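Local coordinates for protein dihydrodipicolinate synthase (Rhodopseudomonas palustris, PDB 3DZ1) that probably acts as a 4-hydroxy-tetrahydrodipicolinate synthase of lysine biosynthesis, a tetrameric, TIM-barrel lyase of the DapA family, at residues Leu5-Phe13 with Leu191-Gly199; Asp133-Leu144 with Ser162-Trp173. One frame throughout, in Å; residues are numbered along the deposited sequence.

Contact 1 (Leu5-Phe13 with Leu191-Gly199); sequences LTPEAAGTF and LRPLSILCG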
loop_
_atom_site.group_PDB
_atom_site.type_symbol
_atom_site.label_atom_id
_atom_site.label_comp_id
_atom_site.label_asym_id
_atom_site.label_seq_id
_atom_site.Cartn_x
_atom_site.Cartn_y
_atom_site.Cartn_z
ATOM N N LEU A 5 34.018 -1.761 -8.656
ATOM C CA LEU A 5 33.629 -1.418 -7.294
ATOM C C LEU A 5 33.959 -2.611 -6.399
ATOM O O LEU A 5 33.758 -3.764 -6.791
ATOM C CB LEU A 5 32.125 -1.127 -7.237
ATOM C CG LEU A 5 31.546 -0.438 -5.996
ATOM C CD1 LEU A 5 32.093 0.982 -5.888
ATOM C CD2 LEU A 5 30.027 -0.396 -6.100
ATOM N N THR A 6 34.461 -2.333 -5.201
ATOM C CA THR A 6 34.823 -3.393 -4.264
ATOM C C THR A 6 34.138 -3.177 -2.920
ATOM O O THR A 6 33.568 -2.116 -2.672
ATOM C CB THR A 6 36.337 -3.412 -3.992
ATOM O OG1 THR A 6 36.692 -2.245 -3.237
ATOM C CG2 THR A 6 37.120 -3.428 -5.300
ATOM N N PRO A 7 34.184 -4.185 -2.039
ATOM C CA PRO A 7 33.563 -4.074 -0.714
ATOM C C PRO A 7 34.301 -3.056 0.153
ATOM O O PRO A 7 33.816 -2.662 1.218
ATOM C CB PRO A 7 33.687 -5.491 -0.154
ATOM C CG PRO A 7 33.646 -6.341 -1.398
ATOM C CD PRO A 7 34.563 -5.581 -2.318
ATOM N N GLU A 8 35.478 -2.636 -0.302
ATOM C CA GLU A 8 36.264 -1.662 0.445
ATOM C C GLU A 8 35.939 -0.222 0.074
ATOM O O GLU A 8 36.549 0.705 0.604
ATOM C CB GLU A 8 37.764 -1.914 0.252
ATOM C CG GLU A 8 38.280 -3.216 0.882
ATOM C CD GLU A 8 37.801 -4.467 0.158
ATOM O OE1 GLU A 8 38.002 -4.552 -1.072
ATOM O OE2 GLU A 8 37.235 -5.369 0.818
ATOM N N ALA A 9 34.985 -0.032 -0.834
ATOM C CA ALA A 9 34.589 1.312 -1.241
ATOM C C ALA A 9 34.186 2.096 0.008
ATOM O O ALA A 9 33.503 1.568 0.888
ATOM C CB ALA A 9 33.420 1.245 -2.220
ATOM N N ALA A 10 34.613 3.351 0.083
ATOM C CA ALA A 10 34.303 4.184 1.238
ATOM C C ALA A 10 34.325 5.658 0.858
ATOM O O ALA A 10 34.509 6.006 -0.307
ATOM C CB ALA A 10 35.312 3.920 2.353
ATOM N N GLY A 11 34.138 6.525 1.847
ATOM C CA GLY A 11 34.158 7.946 1.569
ATOM C C GLY A 11 32.811 8.508 1.169
ATOM O O GLY A 11 31.774 8.094 1.680
ATOM N N THR A 12 32.822 9.454 0.241
ATOM C CA THR A 12 31.585 10.075 -0.196
ATOM C C THR A 12 31.307 9.865 -1.678
ATOM O O THR A 12 32.130 10.206 -2.525
ATOM C CB THR A 12 31.613 11.594 0.102
ATOM O OG1 THR A 12 31.859 11.806 1.500
ATOM C CG2 THR A 12 30.288 12.244 -0.281
ATOM N N PHE A 13 30.151 9.282 -1.985
ATOM C CA PHE A 13 29.733 9.074 -3.367
ATOM C C PHE A 13 28.592 10.048 -3.623
ATOM O O PHE A 13 27.577 10.016 -2.932
ATOM C CB PHE A 13 29.229 7.644 -3.592
ATOM C CG PHE A 13 30.317 6.658 -3.912
ATOM C CD1 PHE A 13 31.325 6.389 -2.990
ATOM C CD2 PHE A 13 30.330 5.993 -5.135
ATOM C CE1 PHE A 13 32.334 5.469 -3.281
ATOM C CE2 PHE A 13 31.335 5.069 -5.440
ATOM C CZ PHE A 13 32.338 4.807 -4.510
ATOM N N LEU A 191 28.947 -13.014 7.501
ATOM C CA LEU A 191 28.863 -12.062 6.393
ATOM C C LEU A 191 30.251 -11.613 5.936
ATOM O O LEU A 191 31.066 -11.166 6.741
ATOM C CB LEU A 191 28.030 -10.844 6.807
ATOM C CG LEU A 191 27.814 -9.753 5.752
ATOM C CD1 LEU A 191 27.120 -10.338 4.527
ATOM C CD2 LEU A 191 26.980 -8.636 6.349
ATOM N N ARG A 192 30.506 -11.733 4.635
ATOM C CA ARG A 192 31.791 -11.351 4.059
ATOM C C ARG A 192 31.921 -9.833 3.946
ATOM O O ARG A 192 30.995 -9.103 4.280
ATOM C CB ARG A 192 31.945 -11.976 2.668
ATOM C CG ARG A 192 30.983 -11.437 1.613
ATOM C CD ARG A 192 31.341 -12.039 0.263
ATOM N NE ARG A 192 30.292 -11.942 -0.748
ATOM C CZ ARG A 192 29.862 -10.817 -1.305
ATOM N NH1 ARG A 192 30.381 -9.641 -0.951
ATOM N NH2 ARG A 192 28.935 -10.877 -2.256
ATOM N N PRO A 193 33.082 -9.342 3.476
ATOM C CA PRO A 193 33.289 -7.899 3.329
ATOM C C PRO A 193 32.147 -7.258 2.547
ATOM O O PRO A 193 31.695 -7.803 1.535
ATOM C CB PRO A 193 34.618 -7.822 2.588
ATOM C CG PRO A 193 35.366 -8.981 3.172
ATOM C CD PRO A 193 34.321 -10.077 3.154
ATOM N N LEU A 194 31.688 -6.105 3.017
ATOM C CA LEU A 194 30.584 -5.395 2.379
ATOM C C LEU A 194 30.663 -3.912 2.686
ATOM O O LEU A 194 30.734 -3.515 3.846
ATOM C CB LEU A 194 29.244 -5.938 2.890
ATOM C CG LEU A 194 27.963 -5.289 2.346
ATOM C CD1 LEU A 194 27.766 -5.687 0.898
ATOM C CD2 LEU A 194 26.766 -5.735 3.174
ATOM N N SER A 195 30.647 -3.090 1.643
ATOM C CA SER A 195 30.696 -1.651 1.831
ATOM C C SER A 195 29.297 -1.176 2.190
ATOM O O SER A 195 28.299 -1.664 1.645
ATOM C CB SER A 195 31.166 -0.952 0.547
ATOM O OG SER A 195 31.126 0.466 0.684
ATOM N N ILE A 196 29.222 -0.249 3.135
ATOM C CA ILE A 196 27.938 0.300 3.529
ATOM C C ILE A 196 27.993 1.817 3.411
ATOM O O ILE A 196 28.676 2.487 4.184
ATOM C CB ILE A 196 27.559 -0.090 4.980
ATOM C CG1 ILE A 196 27.402 -1.613 5.094
ATOM C CG2 ILE A 196 26.248 0.599 5.372
ATOM C CD1 ILE A 196 26.982 -2.101 6.496
ATOM N N LEU A 197 27.300 2.351 2.410
ATOM C CA LEU A 197 27.241 3.793 2.208
ATOM C C LEU A 197 25.802 4.165 2.516
ATOM O O LEU A 197 24.868 3.494 2.069
ATOM C CB LEU A 197 27.600 4.170 0.771
ATOM C CG LEU A 197 29.026 3.839 0.322
ATOM C CD1 LEU A 197 29.295 4.545 -0.992
ATOM C CD2 LEU A 197 30.040 4.292 1.379
ATOM N N CYS A 198 25.626 5.236 3.275
ATOM C CA CYS A 198 24.298 5.640 3.697
ATOM C C CYS A 198 23.608 6.720 2.894
ATOM O O CYS A 198 24.245 7.614 2.327
ATOM C CB CYS A 198 24.352 6.033 5.169
ATOM S SG CYS A 198 24.999 4.681 6.182
ATOM N N GLY A 199 22.281 6.620 2.868
ATOM C CA GLY A 199 21.472 7.572 2.139
ATOM C C GLY A 199 20.371 8.202 2.969
ATOM O O GLY A 199 20.620 8.751 4.042
#
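Ser195 and Ala9 make the polar join between these segments: OG of Ser195 donates to O of Ala9 at 2.6 Å, arriving from above the carbonyl plane, 41° out of it. With chi1 at 176°, OG is turned away from the backbone N of Ser195 and over to that carbonyl, while CB of Ser195 stands 3.2 Å from O of Pro7. Without the hydroxyl, as with an alanine here, the Ala9 carbonyl is likely to lose this donor, leaving the turn before it freer to shift. Further in, Leu197 crosses Phe13 at about a right angle and sets CD1 3.4 Å from CD1 of the ring; this buried end is closely packed. The other end is the solvent side. Pro7 still packs firmly there, its CB 3.7 Å from CB of Pro193, but the bent Glu8 chain runs loosely alongside that proline, its OE2 no nearer than 4.0 Å to CB of Pro193. The type I turn Thr6-Ala9 shapes this side, with OG1 of Thr6 accepting from N of Glu8 in an ST turn. Strands 11-15 and 195-198 are not sheet neighbours: strand 215-218 lies between them, so Phe13 and Leu197 meet inside the barrel, where Leu197 also touches Met167 of strand 165-170.

Contact 2 (Asp133-Leu144 with Ser162-Trp173); sequences DDVPWVLQDYPL and SASCVMLKHEDW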
loop_
_atom_site.group_PDB
_atom_site.type_symbol
_atom_site.label_atom_id
_atom_site.label_comp_id
_atom_site.label_asym_id
_atom_site.label_seq_id
_atom_site.Cartn_x
_atom_site.Cartn_y
_atom_site.Cartn_z
ATOM N N ASP A 133 26.920 -12.536 -13.271
ATOM C CA ASP A 133 27.565 -12.640 -11.961
ATOM C C ASP A 133 28.915 -11.930 -11.882
ATOM O O ASP A 133 29.515 -11.837 -10.812
ATOM C CB ASP A 133 27.746 -14.110 -11.575
ATOM C CG ASP A 133 26.434 -14.859 -11.510
ATOM O OD1 ASP A 133 25.490 -14.357 -10.865
ATOM O OD2 ASP A 133 26.348 -15.957 -12.099
ATOM N N ASP A 134 29.387 -11.427 -13.016
ATOM C CA ASP A 134 30.668 -10.738 -13.072
ATOM C C ASP A 134 30.535 -9.238 -12.827
ATOM O O ASP A 134 31.533 -8.532 -12.691
ATOM C CB ASP A 134 31.319 -10.975 -14.439
ATOM C CG ASP A 134 30.445 -10.504 -15.592
ATOM O OD1 ASP A 134 29.303 -10.995 -15.718
ATOM O OD2 ASP A 134 30.902 -9.646 -16.376
ATOM N N VAL A 135 29.301 -8.755 -12.769
ATOM C CA VAL A 135 29.048 -7.336 -12.569
ATOM C C VAL A 135 28.896 -6.945 -11.099
ATOM O O VAL A 135 27.977 -7.403 -10.416
ATOM C CB VAL A 135 27.777 -6.903 -13.335
ATOM C CG1 VAL A 135 27.523 -5.412 -13.142
ATOM C CG2 VAL A 135 27.931 -7.232 -14.816
ATOM N N PRO A 136 29.808 -6.097 -10.590
ATOM C CA PRO A 136 29.741 -5.658 -9.193
ATOM C C PRO A 136 28.459 -4.854 -9.032
ATOM O O PRO A 136 28.143 -4.024 -9.885
ATOM C CB PRO A 136 30.979 -4.771 -9.044
ATOM C CG PRO A 136 31.916 -5.285 -10.094
ATOM C CD PRO A 136 30.989 -5.527 -11.259
ATOM N N TRP A 137 27.708 -5.084 -7.963
ATOM C CA TRP A 137 26.486 -4.317 -7.801
ATOM C C TRP A 137 26.208 -3.857 -6.384
ATOM O O TRP A 137 26.800 -4.347 -5.417
ATOM C CB TRP A 137 25.281 -5.082 -8.361
ATOM C CG TRP A 137 24.969 -6.379 -7.681
ATOM C CD1 TRP A 137 25.655 -7.556 -7.790
ATOM C CD2 TRP A 137 23.866 -6.636 -6.806
ATOM N NE1 TRP A 137 25.043 -8.531 -7.038
ATOM C CE2 TRP A 137 23.942 -7.992 -6.423
ATOM C CE3 TRP A 137 22.817 -5.849 -6.308
ATOM C CZ2 TRP A 137 23.008 -8.581 -5.565
ATOM C CZ3 TRP A 137 21.889 -6.435 -5.455
ATOM C CH2 TRP A 137 21.992 -7.790 -5.092
ATOM N N VAL A 138 25.298 -2.896 -6.290
ATOM C CA VAL A 138 24.900 -2.284 -5.031
ATOM C C VAL A 138 23.438 -2.566 -4.715
ATOM O O VAL A 138 22.558 -2.330 -5.545
ATOM C CB VAL A 138 25.092 -0.754 -5.104
ATOM C CG1 VAL A 138 24.717 -0.109 -3.777
ATOM C CG2 VAL A 138 26.524 -0.436 -5.495
ATOM N N LEU A 139 23.190 -3.072 -3.512
ATOM C CA LEU A 139 21.832 -3.378 -3.068
ATOM C C LEU A 139 21.234 -2.127 -2.427
ATOM O O LEU A 139 21.756 -1.632 -1.426
ATOM C CB LEU A 139 21.861 -4.519 -2.041
ATOM C CG LEU A 139 20.523 -4.902 -1.393
ATOM C CD1 LEU A 139 19.533 -5.334 -2.463
ATOM C CD2 LEU A 139 20.747 -6.014 -0.381
ATOM N N GLN A 140 20.155 -1.605 -3.004
ATOM C CA GLN A 140 19.515 -0.417 -2.444
ATOM C C GLN A 140 18.376 -0.796 -1.500
ATOM O O GLN A 140 17.417 -1.459 -1.898
ATOM C CB GLN A 140 18.980 0.498 -3.552
ATOM C CG GLN A 140 18.160 1.663 -3.013
ATOM C CD GLN A 140 17.774 2.663 -4.081
ATOM O OE1 GLN A 140 17.499 2.293 -5.221
ATOM N NE2 GLN A 140 17.737 3.937 -3.713
ATOM N N ASP A 141 18.500 -0.364 -0.249
ATOM C CA ASP A 141 17.524 -0.636 0.807
ATOM C C ASP A 141 16.921 0.704 1.238
ATOM O O ASP A 141 17.472 1.400 2.089
ATOM C CB ASP A 141 18.242 -1.311 1.981
ATOM C CG ASP A 141 17.324 -1.599 3.151
ATOM O OD1 ASP A 141 16.084 -1.561 2.979
ATOM O OD2 ASP A 141 17.852 -1.879 4.246
ATOM N N TYR A 142 15.780 1.049 0.651
ATOM C CA TYR A 142 15.126 2.329 0.915
ATOM C C TYR A 142 13.613 2.147 1.037
ATOM O O TYR A 142 12.854 2.540 0.150
ATOM C CB TYR A 142 15.468 3.268 -0.246
ATOM C CG TYR A 142 15.130 4.731 -0.075
ATOM C CD1 TYR A 142 14.888 5.284 1.182
ATOM C CD2 TYR A 142 15.123 5.581 -1.180
ATOM C CE1 TYR A 142 14.651 6.653 1.329
ATOM C CE2 TYR A 142 14.891 6.945 -1.043
ATOM C CZ TYR A 142 14.657 7.474 0.210
ATOM O OH TYR A 142 14.439 8.827 0.335
ATOM N N PRO A 143 13.158 1.560 2.154
ATOM C CA PRO A 143 11.741 1.302 2.433
ATOM C C PRO A 143 10.830 2.519 2.276
ATOM O O PRO A 143 9.721 2.410 1.756
ATOM C CB PRO A 143 11.760 0.803 3.876
ATOM C CG PRO A 143 13.093 0.146 3.998
ATOM C CD PRO A 143 14.001 1.109 3.277
ATOM N N LEU A 144 11.298 3.672 2.740
ATOM C CA LEU A 144 10.504 4.892 2.669
ATOM C C LEU A 144 9.867 5.138 1.303
ATOM O O LEU A 144 8.706 5.526 1.217
ATOM C CB LEU A 144 11.358 6.107 3.043
ATOM C CG LEU A 144 10.575 7.423 3.036
ATOM C CD1 LEU A 144 9.569 7.400 4.170
ATOM C CD2 LEU A 144 11.517 8.608 3.180
ATOM N N SER A 162 24.983 -14.054 -3.668
ATOM C CA SER A 162 25.565 -13.444 -4.859
ATOM C C SER A 162 27.072 -13.600 -4.998
ATOM O O SER A 162 27.808 -13.745 -4.022
ATOM C CB SER A 162 25.242 -11.953 -4.892
ATOM O OG SER A 162 26.082 -11.259 -3.983
ATOM N N ALA A 163 27.527 -13.543 -6.239
ATOM C CA ALA A 163 28.940 -13.655 -6.524
ATOM C C ALA A 163 29.571 -12.273 -6.419
ATOM O O ALA A 163 30.722 -12.143 -6.006
ATOM C CB ALA A 163 29.147 -14.217 -7.932
ATOM N N SER A 164 28.792 -11.241 -6.747
ATOM C CA SER A 164 29.325 -9.884 -6.770
ATOM C C SER A 164 28.581 -8.717 -6.108
ATOM O O SER A 164 28.744 -7.577 -6.540
ATOM C CB SER A 164 29.623 -9.505 -8.225
ATOM O OG SER A 164 30.434 -10.489 -8.847
ATOM N N CYS A 165 27.754 -8.964 -5.096
ATOM C CA CYS A 165 27.129 -7.821 -4.434
ATOM C C CYS A 165 28.230 -7.318 -3.502
ATOM O O CYS A 165 28.623 -8.013 -2.566
ATOM C CB CYS A 165 25.907 -8.218 -3.611
ATOM S SG CYS A 165 25.173 -6.772 -2.775
ATOM N N VAL A 166 28.732 -6.117 -3.761
ATOM C CA VAL A 166 29.825 -5.569 -2.964
ATOM C C VAL A 166 29.437 -4.429 -2.036
ATOM O O VAL A 166 30.236 -4.012 -1.198
ATOM C CB VAL A 166 30.965 -5.053 -3.878
ATOM C CG1 VAL A 166 31.535 -6.201 -4.709
ATOM C CG2 VAL A 166 30.439 -3.950 -4.796
HETATM N N MSE A 167 28.216 -3.930 -2.167
HETATM C CA MSE A 167 27.821 -2.799 -1.345
HETATM C C MSE A 167 26.335 -2.723 -1.053
HETATM O O MSE A 167 25.501 -3.192 -1.831
HETATM C CB MSE A 167 28.249 -1.503 -2.048
HETATM C CG MSE A 167 27.860 -0.205 -1.341
HETATM SE SE MSE A 167 28.087 1.334 -2.526
HETATM C CE MSE A 167 30.029 1.444 -2.470
ATOM N N LEU A 168 26.021 -2.125 0.089
ATOM C CA LEU A 168 24.649 -1.898 0.487
ATOM C C LEU A 168 24.489 -0.388 0.559
ATOM O O LEU A 168 25.307 0.291 1.193
ATOM C CB LEU A 168 24.362 -2.480 1.877
ATOM C CG LEU A 168 23.063 -1.975 2.533
ATOM C CD1 LEU A 168 21.855 -2.567 1.817
ATOM C CD2 LEU A 168 23.034 -2.358 4.012
ATOM N N LYS A 169 23.477 0.147 -0.120
ATOM C CA LYS A 169 23.211 1.571 -0.014
ATOM C C LYS A 169 22.164 1.566 1.081
ATOM O O LYS A 169 20.997 1.251 0.839
ATOM C CB LYS A 169 22.600 2.171 -1.278
ATOM C CG LYS A 169 22.415 3.680 -1.129
ATOM C CD LYS A 169 21.503 4.285 -2.180
ATOM C CE LYS A 169 21.350 5.781 -1.933
ATOM N NZ LYS A 169 20.348 6.407 -2.827
ATOM N N HIS A 170 22.608 1.884 2.286
ATOM C CA HIS A 170 21.768 1.893 3.476
ATOM C C HIS A 170 20.876 3.121 3.611
ATOM O O HIS A 170 21.356 4.226 3.874
ATOM C CB HIS A 170 22.671 1.758 4.707
ATOM C CG HIS A 170 21.943 1.833 6.013
ATOM N ND1 HIS A 170 21.278 0.757 6.562
ATOM C CD2 HIS A 170 21.775 2.859 6.880
ATOM C CE1 HIS A 170 20.731 1.116 7.709
ATOM N NE2 HIS A 170 21.018 2.386 7.925
ATOM N N GLU A 171 19.573 2.923 3.445
ATOM C CA GLU A 171 18.624 4.022 3.554
ATOM C C GLU A 171 17.439 3.691 4.467
ATOM O O GLU A 171 16.429 4.400 4.468
ATOM C CB GLU A 171 18.122 4.419 2.157
ATOM C CG GLU A 171 19.246 4.821 1.213
ATOM C CD GLU A 171 18.753 5.605 0.010
ATOM O OE1 GLU A 171 18.460 4.992 -1.041
ATOM O OE2 GLU A 171 18.652 6.843 0.132
ATOM N N ASP A 172 17.558 2.616 5.243
ATOM C CA ASP A 172 16.475 2.239 6.147
ATOM C C ASP A 172 16.293 3.342 7.186
ATOM O O ASP A 172 17.254 4.020 7.571
ATOM C CB ASP A 172 16.769 0.909 6.844
ATOM C CG ASP A 172 15.512 0.257 7.389
ATOM O OD1 ASP A 172 14.430 0.871 7.271
ATOM O OD2 ASP A 172 15.600 -0.864 7.930
ATOM N N TRP A 173 15.061 3.505 7.650
ATOM C CA TRP A 173 14.731 4.557 8.602
ATOM C C TRP A 173 13.547 4.117 9.463
ATOM O O TRP A 173 12.410 4.070 8.985
ATOM C CB TRP A 173 14.379 5.825 7.808
ATOM C CG TRP A 173 13.859 6.979 8.610
ATOM C CD1 TRP A 173 14.572 7.799 9.432
ATOM C CD2 TRP A 173 12.508 7.454 8.640
ATOM N NE1 TRP A 173 13.749 8.761 9.971
ATOM C CE2 TRP A 173 12.476 8.571 9.502
ATOM C CE3 TRP A 173 11.318 7.043 8.023
ATOM C CZ2 TRP A 173 11.299 9.284 9.763
ATOM C CZ3 TRP A 173 10.144 7.751 8.283
ATOM C CH2 TRP A 173 10.148 8.859 9.145
HETATM O O HOH W 1 25.422 -13.534 -8.430
HETATM O O HOH W 2 33.028 -8.992 -10.083
HETATM O O HOH W 3 26.224 -10.997 -8.075
HETATM O O HOH W 4 19.231 0.303 4.808
HETATM O O HOH W 5 13.743 4.230 4.384
#
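Trp137 lays one face of its indole over Cys165, whose SG sits 3.9 Å from the centroid of the six-membered ring and 8° off its normal. CG of Trp137 stands between backbone N and carbonyl carbon (chi1 63°), swinging the ring across to the next strand, where CE2 meets CB of Cys165 at 3.4 Å. A water accepts from both NE1 of Trp137 and N of Ser164. Beyond a beta bulge the parallel ladder runs on through Leu139, whose N and O pair with O of Met167 and N of Lys169. At the C-terminal end Gln140 points NE2 straight at OE1 of Glu171 (3.0 Å), amide and carboxylate nearly coplanar. NZ of Lys169 reaches the same OE1, also at 3.0 Å, from above the carboxylate plane. The carboxylate stacks on the Tyr142 ring, OE2 lying 3.8 Å above the plane over its centre, and OE2 accepts from N of Asn200. Asp141 and Asp172 bring their OD2 atoms within 4.4 Å, a closeness of like charges probably offset by Lys178, which forms a salt bridge to each. Glu171 is thus fixed in rotation and holds the end of Lys169, which stands on the sixth barrel strand, as the Schiff-base lysine does in this family, consistent with an active-site setting.

Both contacts belong to one closed eight-stranded barrel and meet along neighbouring strands 165-170 and 195-198, where N of His170 probably bonds to O of Leu197 and N of Gly199 to O of His170. Contact 2 is parallel sheet pairing through backbone bonds, interrupted by a bulge and ending in a cluster of charges. Contact 1 relies on a single side-chain bond and apolar packing, since the segment before strand 11-15 runs beside strand 195-198 without pairing with it. Each is buried in part and exposed in part: Pro7, Glu8 and Pro193 form the outer side of contact 1, whereas Trp173 of contact 2 reaches a second subunit. Phe13 and Met167 both approach Met217, the predicted pyruvate-binding residue.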